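Local coordinates for protein UDP-galactopyranose mutase (Deinococcus radiodurans, PDB 3HDQ) that probably interconverts UDP-galactopyranose and UDP-galactofuranose with the help of a bound flavin, FAD, at residues 120-133 and 167-179. Sequence-based numbering, arbitrary orientation.
Sequences LPIPINLDTVNRLY and VGRDLYNKFFRGY. With GDU (galactose-uridine-5'-diphosphate), chain K.
Ile122 and Phe175 mark the nearest backbone approach, 8.1 Å from CA to CA, where strand 120-122 passes helix 167-179 at 72°. Helix 126-133 crosses the same helix almost at right angles (92°). The Phe175 side chain carries the contact: Ile124 CG1 makes a CH-pi contact over one face, 4.2 Å from the ring centroid and 14° off the normal. Thr128 CG2, placed anti to its own backbone N, meets the far end of that ring at CZ, 3.5 Å away. The same torsion sends Thr128 OG1 back to Pro121 O as a donor, while Thr128 and Asn125 form the capping box of helix 126-133. Leu132 CD2 reaches the Phe175 edge and packs against Leu171 CD2 at 3.8 Å. Towards the partly exposed margin, Tyr133 OH donates to Asp170 OD1 (2.6 Å) on its anti side; Lys174 NZ takes the syn lone pair of that oxygen in a salt bridge, so two donors grip OD1, with a weak second bond from Lys174 NZ to OD2. At the other end, uracil N3 of GDU donates to Phe175 O (2.9 Å), and the Tyr179 ring lays one face against the base. Were Tyr179 reduced to an alanine, that side of the uracil is likely to lose its aromatic cover. Phe175 thus joins two roles, its side chain buried in the apolar core and its carbonyl reading the uracil, consistent with this packing helping to hold the uracil end of the substrate pocket in place.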
loop_
_atom_site.group_PDB
_atom_site.type_symbol
_atom_site.label_atom_id
_atom_site.label_comp_id
_atom_site.label_asym_id
_atom_site.label_seq_id
_atom_site.Cartn_x
_atom_site.Cartn_y
_atom_site.Cartn_z
ATOM N N LEU A 120 -25.322 -4.086 26.196
ATOM C CA LEU A 120 -26.448 -4.924 25.815
ATOM C C LEU A 120 -26.448 -5.183 24.321
ATOM O O LEU A 120 -26.091 -4.308 23.552
ATOM C CB LEU A 120 -27.753 -4.217 26.215
ATOM C CG LEU A 120 -28.433 -4.574 27.543
ATOM C CD1 LEU A 120 -27.460 -5.213 28.524
ATOM C CD2 LEU A 120 -29.104 -3.341 28.145
ATOM N N PRO A 121 -26.888 -6.377 23.900
ATOM C CA PRO A 121 -26.928 -6.691 22.471
ATOM C C PRO A 121 -27.818 -5.732 21.682
ATOM O O PRO A 121 -28.943 -5.425 22.096
ATOM C CB PRO A 121 -27.538 -8.102 22.433
ATOM C CG PRO A 121 -27.344 -8.651 23.803
ATOM C CD PRO A 121 -27.396 -7.486 24.728
ATOM N N ILE A 122 -27.289 -5.254 20.562
ATOM C CA ILE A 122 -28.082 -4.612 19.516
ATOM C C ILE A 122 -27.678 -5.367 18.262
ATOM O O ILE A 122 -26.489 -5.611 18.056
ATOM C CB ILE A 122 -27.752 -3.098 19.396
ATOM C CG1 ILE A 122 -28.574 -2.440 18.292
ATOM C CG2 ILE A 122 -26.265 -2.871 19.149
ATOM C CD1 ILE A 122 -29.914 -1.935 18.759
ATOM N N PRO A 123 -28.647 -5.803 17.442
ATOM C CA PRO A 123 -30.107 -5.639 17.494
ATOM C C PRO A 123 -30.721 -5.998 18.850
ATOM O O PRO A 123 -30.225 -6.889 19.533
ATOM C CB PRO A 123 -30.612 -6.638 16.444
ATOM C CG PRO A 123 -29.500 -6.869 15.550
ATOM C CD PRO A 123 -28.243 -6.714 16.358
ATOM N N ILE A 124 -31.786 -5.297 19.233
ATOM C CA ILE A 124 -32.540 -5.644 20.435
ATOM C C ILE A 124 -33.026 -7.086 20.325
ATOM O O ILE A 124 -33.611 -7.470 19.308
ATOM C CB ILE A 124 -33.760 -4.710 20.624
ATOM C CG1 ILE A 124 -33.296 -3.262 20.840
ATOM C CG2 ILE A 124 -34.653 -5.210 21.771
ATOM C CD1 ILE A 124 -34.417 -2.258 21.028
ATOM N N ASN A 125 -32.770 -7.885 21.359
ATOM C CA ASN A 125 -33.280 -9.258 21.400
ATOM C C ASN A 125 -33.808 -9.667 22.778
ATOM O O ASN A 125 -33.889 -8.841 23.690
ATOM C CB ASN A 125 -32.229 -10.257 20.899
ATOM C CG ASN A 125 -31.093 -10.477 21.892
ATOM O OD1 ASN A 125 -31.155 -10.041 23.044
ATOM N ND2 ASN A 125 -30.047 -11.168 21.440
ATOM N N LEU A 126 -34.153 -10.949 22.915
ATOM C CA LEU A 126 -34.635 -11.514 24.172
ATOM C C LEU A 126 -33.731 -11.137 25.357
ATOM O O LEU A 126 -34.214 -10.625 26.376
ATOM C CB LEU A 126 -34.784 -13.042 24.036
ATOM C CG LEU A 126 -35.759 -13.833 24.924
ATOM C CD1 LEU A 126 -35.085 -14.952 25.709
ATOM C CD2 LEU A 126 -36.598 -12.935 25.833
ATOM N N ASP A 127 -32.427 -11.372 25.218
ATOM C CA ASP A 127 -31.480 -11.096 26.299
ATOM C C ASP A 127 -31.405 -9.603 26.576
ATOM O O ASP A 127 -31.267 -9.187 27.730
ATOM C CB ASP A 127 -30.071 -11.634 25.967
ATOM C CG ASP A 127 -30.046 -13.146 25.784
ATOM O OD1 ASP A 127 -30.630 -13.861 26.619
ATOM O OD2 ASP A 127 -29.428 -13.626 24.811
ATOM N N THR A 128 -31.484 -8.796 25.520
ATOM C CA THR A 128 -31.473 -7.340 25.686
ATOM C C THR A 128 -32.613 -6.874 26.598
ATOM O O THR A 128 -32.409 -6.079 27.519
ATOM C CB THR A 128 -31.610 -6.594 24.343
ATOM O OG1 THR A 128 -30.589 -7.031 23.436
ATOM C CG2 THR A 128 -31.478 -5.105 24.567
ATOM N N VAL A 129 -33.815 -7.357 26.319
ATOM C CA VAL A 129 -34.984 -6.997 27.115
ATOM C C VAL A 129 -34.880 -7.538 28.556
ATOM O O VAL A 129 -35.035 -6.789 29.520
ATOM C CB VAL A 129 -36.278 -7.489 26.442
ATOM C CG1 VAL A 129 -37.493 -7.202 27.323
ATOM C CG2 VAL A 129 -36.427 -6.841 25.064
ATOM N N ASN A 130 -34.611 -8.832 28.698
ATOM C CA ASN A 130 -34.451 -9.401 30.022
ATOM C C ASN A 130 -33.410 -8.643 30.845
ATOM O O ASN A 130 -33.659 -8.283 31.984
ATOM C CB ASN A 130 -34.128 -10.898 29.934
ATOM C CG ASN A 130 -35.361 -11.741 29.593
ATOM O OD1 ASN A 130 -36.498 -11.301 29.787
ATOM N ND2 ASN A 130 -35.139 -12.951 29.086
ATOM N N ARG A 131 -32.254 -8.364 30.258
ATOM C CA ARG A 131 -31.186 -7.745 31.017
ATOM C C ARG A 131 -31.497 -6.300 31.377
ATOM O O ARG A 131 -31.121 -5.828 32.458
ATOM C CB ARG A 131 -29.836 -7.874 30.291
ATOM C CG ARG A 131 -29.301 -9.313 30.227
ATOM C CD ARG A 131 -27.959 -9.398 29.502
ATOM N NE ARG A 131 -26.965 -8.554 30.161
ATOM C CZ ARG A 131 -25.858 -8.086 29.589
ATOM N NH1 ARG A 131 -25.567 -8.373 28.317
ATOM N NH2 ARG A 131 -25.036 -7.319 30.297
ATOM N N LEU A 132 -32.189 -5.601 30.481
ATOM C CA LEU A 132 -32.469 -4.186 30.682
ATOM C C LEU A 132 -33.467 -3.964 31.815
ATOM O O LEU A 132 -33.270 -3.085 32.655
ATOM C CB LEU A 132 -32.985 -3.529 29.390
ATOM C CG LEU A 132 -33.228 -2.012 29.487
ATOM C CD1 LEU A 132 -31.914 -1.270 29.665
ATOM C CD2 LEU A 132 -33.968 -1.476 28.272
ATOM N N TYR A 133 -34.537 -4.759 31.837
ATOM C CA TYR A 133 -35.643 -4.538 32.776
ATOM C C TYR A 133 -35.650 -5.521 33.951
ATOM O O TYR A 133 -36.502 -5.435 34.839
ATOM C CB TYR A 133 -36.985 -4.639 32.053
ATOM C CG TYR A 133 -37.223 -3.600 30.982
ATOM C CD1 TYR A 133 -37.143 -2.237 31.274
ATOM C CD2 TYR A 133 -37.564 -3.974 29.685
ATOM C CE1 TYR A 133 -37.367 -1.272 30.292
ATOM C CE2 TYR A 133 -37.792 -3.012 28.697
ATOM C CZ TYR A 133 -37.694 -1.670 29.012
ATOM O OH TYR A 133 -37.928 -0.720 28.057
ATOM N N VAL A 167 -41.359 -2.179 18.945
ATOM C CA VAL A 167 -40.854 -2.362 20.306
ATOM C C VAL A 167 -41.233 -1.227 21.246
ATOM O O VAL A 167 -40.774 -1.179 22.388
ATOM C CB VAL A 167 -39.319 -2.503 20.330
ATOM C CG1 VAL A 167 -38.888 -3.741 19.569
ATOM C CG2 VAL A 167 -38.660 -1.240 19.772
ATOM N N GLY A 168 -42.056 -0.303 20.764
ATOM C CA GLY A 168 -42.589 0.732 21.623
ATOM C C GLY A 168 -41.656 1.896 21.868
ATOM O O GLY A 168 -40.545 1.956 21.356
ATOM N N ARG A 169 -42.116 2.808 22.710
ATOM C CA ARG A 169 -41.511 4.120 22.871
ATOM C C ARG A 169 -40.278 4.143 23.796
ATOM O O ARG A 169 -39.342 4.909 23.570
ATOM C CB ARG A 169 -42.595 5.088 23.358
ATOM C CG ARG A 169 -42.137 6.501 23.602
ATOM C CD ARG A 169 -41.855 7.242 22.315
ATOM N NE ARG A 169 -42.912 7.105 21.310
ATOM C CZ ARG A 169 -42.931 7.793 20.172
ATOM N NH1 ARG A 169 -41.961 8.664 19.916
ATOM N NH2 ARG A 169 -43.906 7.613 19.289
ATOM N N ASP A 170 -40.264 3.314 24.831
ATOM C CA ASP A 170 -39.101 3.293 25.729
ATOM C C ASP A 170 -37.853 2.675 25.075
ATOM O O ASP A 170 -36.750 3.216 25.172
ATOM C CB ASP A 170 -39.421 2.562 27.034
ATOM C CG ASP A 170 -38.349 2.764 28.080
ATOM O OD1 ASP A 170 -37.912 1.775 28.707
ATOM O OD2 ASP A 170 -37.930 3.923 28.265
ATOM N N LEU A 171 -38.026 1.542 24.409
ATOM C CA LEU A 171 -36.908 0.886 23.747
ATOM C C LEU A 171 -36.394 1.755 22.606
ATOM O O LEU A 171 -35.189 1.820 22.347
ATOM C CB LEU A 171 -37.322 -0.503 23.263
ATOM C CG LEU A 171 -37.480 -1.492 24.419
ATOM C CD1 LEU A 171 -38.053 -2.813 23.914
ATOM C CD2 LEU A 171 -36.125 -1.692 25.134
ATOM N N TYR A 172 -37.327 2.438 21.949
ATOM C CA TYR A 172 -37.006 3.414 20.921
ATOM C C TYR A 172 -36.160 4.555 21.477
ATOM O O TYR A 172 -35.174 4.958 20.861
ATOM C CB TYR A 172 -38.298 3.963 20.299
ATOM C CG TYR A 172 -38.110 5.202 19.451
ATOM C CD1 TYR A 172 -37.679 5.105 18.137
ATOM C CD2 TYR A 172 -38.379 6.469 19.962
ATOM C CE1 TYR A 172 -37.512 6.235 17.349
ATOM C CE2 TYR A 172 -38.218 7.604 19.182
ATOM C CZ TYR A 172 -37.780 7.476 17.875
ATOM O OH TYR A 172 -37.612 8.584 17.085
ATOM N N ASN A 173 -36.545 5.091 22.630
ATOM C CA ASN A 173 -35.792 6.201 23.210
ATOM C C ASN A 173 -34.415 5.751 23.688
ATOM O O ASN A 173 -33.461 6.535 23.696
ATOM C CB ASN A 173 -36.535 6.842 24.384
ATOM C CG ASN A 173 -37.817 7.558 23.964
ATOM O OD1 ASN A 173 -37.991 7.954 22.811
ATOM N ND2 ASN A 173 -38.719 7.727 24.916
ATOM N N LYS A 174 -34.316 4.484 24.082
ATOM C CA LYS A 174 -33.088 3.978 24.681
ATOM C C LYS A 174 -32.017 3.528 23.687
ATOM O O LYS A 174 -30.829 3.688 23.957
ATOM C CB LYS A 174 -33.398 2.881 25.708
ATOM C CG LYS A 174 -33.466 3.444 27.108
ATOM C CD LYS A 174 -34.254 2.593 28.074
ATOM C CE LYS A 174 -34.354 3.325 29.420
ATOM N NZ LYS A 174 -35.627 3.022 30.139
ATOM N N PHE A 175 -32.442 2.990 22.544
ATOM C CA PHE A 175 -31.510 2.438 21.562
ATOM C C PHE A 175 -31.438 3.221 20.235
ATOM O O PHE A 175 -30.385 3.259 19.600
ATOM C CB PHE A 175 -31.837 0.960 21.283
ATOM C CG PHE A 175 -31.558 0.045 22.450
ATOM C CD1 PHE A 175 -32.488 -0.116 23.463
ATOM C CD2 PHE A 175 -30.360 -0.652 22.531
ATOM C CE1 PHE A 175 -32.225 -0.944 24.539
ATOM C CE2 PHE A 175 -30.094 -1.483 23.609
ATOM C CZ PHE A 175 -31.024 -1.624 24.613
ATOM N N PHE A 176 -32.546 3.837 19.816
ATOM C CA PHE A 176 -32.611 4.446 18.483
ATOM C C PHE A 176 -32.637 5.973 18.401
ATOM O O PHE A 176 -31.885 6.557 17.612
ATOM C CB PHE A 176 -33.771 3.864 17.675
ATOM C CG PHE A 176 -33.526 2.466 17.226
ATOM C CD1 PHE A 176 -32.903 2.217 16.019
ATOM C CD2 PHE A 176 -33.885 1.399 18.030
ATOM C CE1 PHE A 176 -32.667 0.930 15.612
ATOM C CE2 PHE A 176 -33.647 0.106 17.630
ATOM C CZ PHE A 176 -33.037 -0.130 16.424
ATOM N N ARG A 177 -33.496 6.616 19.188
ATOM C CA ARG A 177 -33.664 8.060 19.069
ATOM C C ARG A 177 -32.349 8.816 19.206
ATOM O O ARG A 177 -31.964 9.563 18.303
ATOM C CB ARG A 177 -34.681 8.603 20.069
ATOM C CG ARG A 177 -35.016 10.077 19.818
ATOM C CD ARG A 177 -36.057 10.613 20.779
ATOM N NE ARG A 177 -35.664 10.397 22.168
ATOM C CZ ARG A 177 -36.114 11.119 23.191
ATOM N NH1 ARG A 177 -36.970 12.117 22.978
ATOM N NH2 ARG A 177 -35.702 10.854 24.426
ATOM N N GLY A 178 -31.668 8.627 20.331
ATOM C CA GLY A 178 -30.413 9.322 20.584
ATOM C C GLY A 178 -29.320 9.034 19.553
ATOM O O GLY A 178 -28.606 9.941 19.124
ATOM N N TYR A 179 -29.186 7.768 19.160
ATOM C CA TYR A 179 -28.147 7.368 18.211
ATOM C C TYR A 179 -28.378 8.052 16.868
ATOM O O TYR A 179 -27.464 8.669 16.293
ATOM C CB TYR A 179 -28.146 5.848 18.019
ATOM C CG TYR A 179 -26.983 5.344 17.200
ATOM C CD1 TYR A 179 -25.882 4.764 17.818
ATOM C CD2 TYR A 179 -26.973 5.464 15.808
ATOM C CE1 TYR A 179 -24.804 4.308 17.081
ATOM C CE2 TYR A 179 -25.897 5.013 15.060
ATOM C CZ TYR A 179 -24.817 4.429 15.706
ATOM O OH TYR A 179 -23.745 3.967 14.992
HETATM N N1 GDU K . -29.225 2.659 14.806
HETATM C C2 GDU K . -29.377 3.000 16.000
HETATM N N3 GDU K . -28.907 2.661 17.124
HETATM C C4 GDU K . -27.988 1.684 17.038
HETATM C C5 GDU K . -27.670 1.150 15.692
HETATM C C6 GDU K . -28.303 1.671 14.622
HETATM O O2 GDU K . -30.320 4.054 16.130
HETATM O O4 GDU K . -27.410 1.265 18.038
HETATM C C1D GDU K . -29.903 3.267 13.697
HETATM C C2D GDU K . -29.351 4.601 13.140
HETATM O O2D GDU K . -30.357 5.391 12.518
HETATM C C3D GDU K . -28.326 4.086 12.151
HETATM C C4D GDU K . -29.170 3.004 11.481
HETATM O O4D GDU K . -29.962 2.431 12.526
HETATM O O3D GDU K . -27.904 5.117 11.261
HETATM C C5D GDU K . -28.432 2.048 10.556
HETATM O O5D GDU K . -27.511 1.363 11.425
HETATM P PA GDU K . -26.092 0.832 10.922
HETATM O O1A GDU K . -25.555 -0.090 11.961
HETATM O O2A GDU K . -26.307 0.082 9.674
HETATM O O3A GDU K . -25.065 2.036 10.789
HETATM P PB GDU K . -23.837 2.007 9.791
HETATM O O1B GDU K . -23.239 3.343 10.029
HETATM O O2B GDU K . -24.148 1.920 8.343
HETATM O O3B GDU K . -22.711 0.931 10.184
HETATM C "C1'" GDU K . -21.619 0.331 9.460
HETATM C "C2'" GDU K . -22.151 -0.876 8.660
HETATM C "C3'" GDU K . -22.995 -1.705 9.656
HETATM C "C4'" GDU K . -22.019 -2.327 10.700
HETATM C "C5'" GDU K . -21.158 -1.187 11.312
HETATM C "C6'" GDU K . -19.953 -1.700 12.151
HETATM O "O2'" GDU K . -22.877 -0.460 7.488
HETATM O "O3'" GDU K . -23.741 -2.704 8.923
HETATM O "O4'" GDU K . -21.201 -3.302 10.020
HETATM O "O5'" GDU K . -20.660 -0.130 10.444
HETATM O "O6'" GDU K . -20.221 -1.694 13.573
#